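Local coordinates for protein aminopeptidase YwaD (Bacillus subtilis, PDB 6HC6) that releases N-terminal amino acids from peptides as a secreted, monomeric M28-family aminopeptidase that binds two zinc ions, at residues A[180-185]-A[401-406]. Numbering follows the deposited sequence.
With ZN (zinc ion), chain E.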
loop_
_atom_site.group_PDB
_atom_site.type_symbol
_atom_site.label_atom_id
_atom_site.label_comp_id
_atom_site.label_asym_id
_atom_site.label_seq_id
_atom_site.Cartn_x
_atom_site.Cartn_y
_atom_site.Cartn_z
ATOM N N GLU A 180 -20.113 -6.540 4.942
ATOM C CA GLU A 180 -20.662 -5.443 4.159
ATOM C C GLU A 180 -19.562 -4.439 3.831
ATOM O O GLU A 180 -18.630 -4.229 4.613
ATOM C CB GLU A 180 -21.806 -4.764 4.914
ATOM C CG GLU A 180 -21.899 -3.263 4.704
ATOM C CD GLU A 180 -23.087 -2.644 5.418
ATOM O OE1 GLU A 180 -23.433 -1.487 5.098
ATOM O OE2 GLU A 180 -23.676 -3.317 6.293
ATOM N N SER A 181 -19.659 -3.838 2.647
ATOM C CA SER A 181 -18.655 -2.874 2.213
ATOM C C SER A 181 -19.246 -2.010 1.106
ATOM O O SER A 181 -20.170 -2.420 0.401
ATOM C CB SER A 181 -17.375 -3.574 1.733
ATOM O OG SER A 181 -16.338 -2.642 1.421
ATOM N N LEU A 182 -18.689 -0.802 0.966
ATOM C CA LEU A 182 -19.111 0.100 -0.103
ATOM C C LEU A 182 -18.677 -0.394 -1.477
ATOM O O LEU A 182 -19.295 -0.032 -2.483
ATOM C CB LEU A 182 -18.535 1.499 0.123
ATOM C CG LEU A 182 -18.990 2.240 1.369
ATOM C CD1 LEU A 182 -18.203 3.534 1.493
ATOM C CD2 LEU A 182 -20.469 2.505 1.274
ATOM N N VAL A 183 -17.610 -1.183 -1.545
ATOM C CA VAL A 183 -17.052 -1.598 -2.830
ATOM C C VAL A 183 -16.796 -3.096 -2.800
ATOM O O VAL A 183 -16.621 -3.699 -1.729
ATOM C CB VAL A 183 -15.743 -0.844 -3.159
ATOM C CG1 VAL A 183 -16.012 0.631 -3.409
ATOM C CG2 VAL A 183 -14.739 -1.064 -2.054
ATOM N N PRO A 184 -16.750 -3.721 -3.970
ATOM C CA PRO A 184 -16.369 -5.136 -4.032
ATOM C C PRO A 184 -14.942 -5.313 -3.550
ATOM O O PRO A 184 -14.082 -4.464 -3.785
ATOM C CB PRO A 184 -16.524 -5.482 -5.521
ATOM C CG PRO A 184 -16.461 -4.163 -6.231
ATOM C CD PRO A 184 -17.098 -3.177 -5.294
ATOM N N MET A 185 -14.709 -6.415 -2.843
ATOM C CA MET A 185 -13.395 -6.723 -2.296
ATOM C C MET A 185 -12.433 -7.144 -3.403
ATOM O O MET A 185 -12.821 -7.784 -4.380
ATOM C CB MET A 185 -13.518 -7.852 -1.268
ATOM C CG MET A 185 -14.477 -8.954 -1.728
ATOM S SD MET A 185 -14.010 -10.678 -1.369
ATOM C CE MET A 185 -12.541 -10.854 -2.377
ATOM N N HIS A 401 -9.032 1.673 2.580
ATOM C CA HIS A 401 -9.285 0.936 1.337
ATOM C C HIS A 401 -10.738 1.042 0.873
ATOM O O HIS A 401 -11.252 0.138 0.201
ATOM C CB HIS A 401 -8.860 -0.531 1.479
ATOM C CG HIS A 401 -7.376 -0.733 1.392
ATOM N ND1 HIS A 401 -6.801 -1.981 1.253
ATOM C CD2 HIS A 401 -6.353 0.154 1.417
ATOM C CE1 HIS A 401 -5.485 -1.851 1.193
ATOM N NE2 HIS A 401 -5.190 -0.567 1.303
ATOM N N THR A 402 -11.411 2.143 1.189
ATOM C CA THR A 402 -12.776 2.406 0.751
ATOM C C THR A 402 -12.840 3.782 0.110
ATOM O O THR A 402 -11.912 4.588 0.246
ATOM C CB THR A 402 -13.784 2.350 1.913
ATOM O OG1 THR A 402 -13.720 3.572 2.651
ATOM C CG2 THR A 402 -13.534 1.159 2.850
ATOM N N PRO A 403 -13.931 4.091 -0.601
ATOM C CA PRO A 403 -14.103 5.465 -1.104
ATOM C C PRO A 403 -14.128 6.501 -0.001
ATOM O O PRO A 403 -13.977 7.694 -0.287
ATOM C CB PRO A 403 -15.447 5.404 -1.846
ATOM C CG PRO A 403 -15.585 3.984 -2.248
ATOM C CD PRO A 403 -14.961 3.181 -1.145
ATOM N N GLU A 404 -14.328 6.091 1.249
ATOM C CA GLU A 404 -14.337 7.053 2.345
ATOM C C GLU A 404 -12.942 7.374 2.872
ATOM O O GLU A 404 -12.834 8.142 3.834
ATOM C CB GLU A 404 -15.226 6.545 3.489
ATOM C CG GLU A 404 -16.673 6.331 3.083
ATOM C CD GLU A 404 -17.419 7.628 2.866
ATOM O OE1 GLU A 404 -18.454 7.611 2.162
ATOM O OE2 GLU A 404 -16.971 8.664 3.401
ATOM N N ASP A 405 -11.873 6.817 2.287
ATOM C CA ASP A 405 -10.515 7.256 2.609
ATOM C C ASP A 405 -10.247 8.573 1.879
ATOM O O ASP A 405 -9.462 8.662 0.933
ATOM C CB ASP A 405 -9.472 6.203 2.241
ATOM C CG ASP A 405 -8.093 6.604 2.672
ATOM O OD1 ASP A 405 -7.119 5.947 2.260
ATOM O OD2 ASP A 405 -7.988 7.596 3.420
ATOM N N SER A 406 -10.917 9.617 2.355
ATOM C CA SER A 406 -10.996 10.907 1.692
ATOM C C SER A 406 -10.468 11.992 2.617
ATOM O O SER A 406 -10.282 11.778 3.815
ATOM C CB SER A 406 -12.441 11.222 1.314
ATOM O OG SER A 406 -13.205 11.365 2.502
HETATM ZN ZN ZN E . -3.187 0.140 1.366
HETATM O O HOH W 1 -0.943 0.530 1.724
#
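The CG1 methyl of Val183 points at the CG-CD edge of the Pro403 ring where a loop of the PA domain touches the zinc-peptidase domain of this M28 enzyme. Segment 180-185 runs between strands 172-176 and 198-201; 401-406 belongs to the loop leading from strand 382-389 to helix 412-430.

The apolar part is small and lies at the surface. CG1 of Val183 stands 3.6 Å from both CG and CD of Pro403, and it gets there because chi1 of -68° sets it anti to the carbonyl carbon. Leu182 flanks this pair: its CB is 4.1 Å from CD of the same proline, while its CD1 reaches the aliphatic CG of Glu404 at 3.6 Å, the two side chains crossing at about a right angle. Glu404 is bent at chi2 (-72°), and OE1 also passes near the Leu182 methyl. No hydrogen bond links the two segments, so the domains meet here by van der Waals contact.

Polar bonds instead shape the peptidase side. Thr402 to Asp405 form a type I beta turn with Pro403 at its second position, closed by Asp405 N to Thr402 O. Inside it, Thr402 OG1 accepts from Glu404 N in an ST turn, at a bent 140°, and also bonds to Trp399 O. Asp405 then ties the turn to the backbone N of Asn261 and Asp262 through its two carboxylate oxygens.

Just before the turn comes the metal site. His401 turns its ring away from the PA loop, and its ND1 is hydrogen-bonded to Asp453, which would help fix the ring's rotation. Asp262, Glu295 and Glu452 share its zinc, probably the catalytic one by analogy with relatives; NE2 of His401 binds that zinc ion at 2.1 Å, and water 1 lies 2.3 Å from the metal.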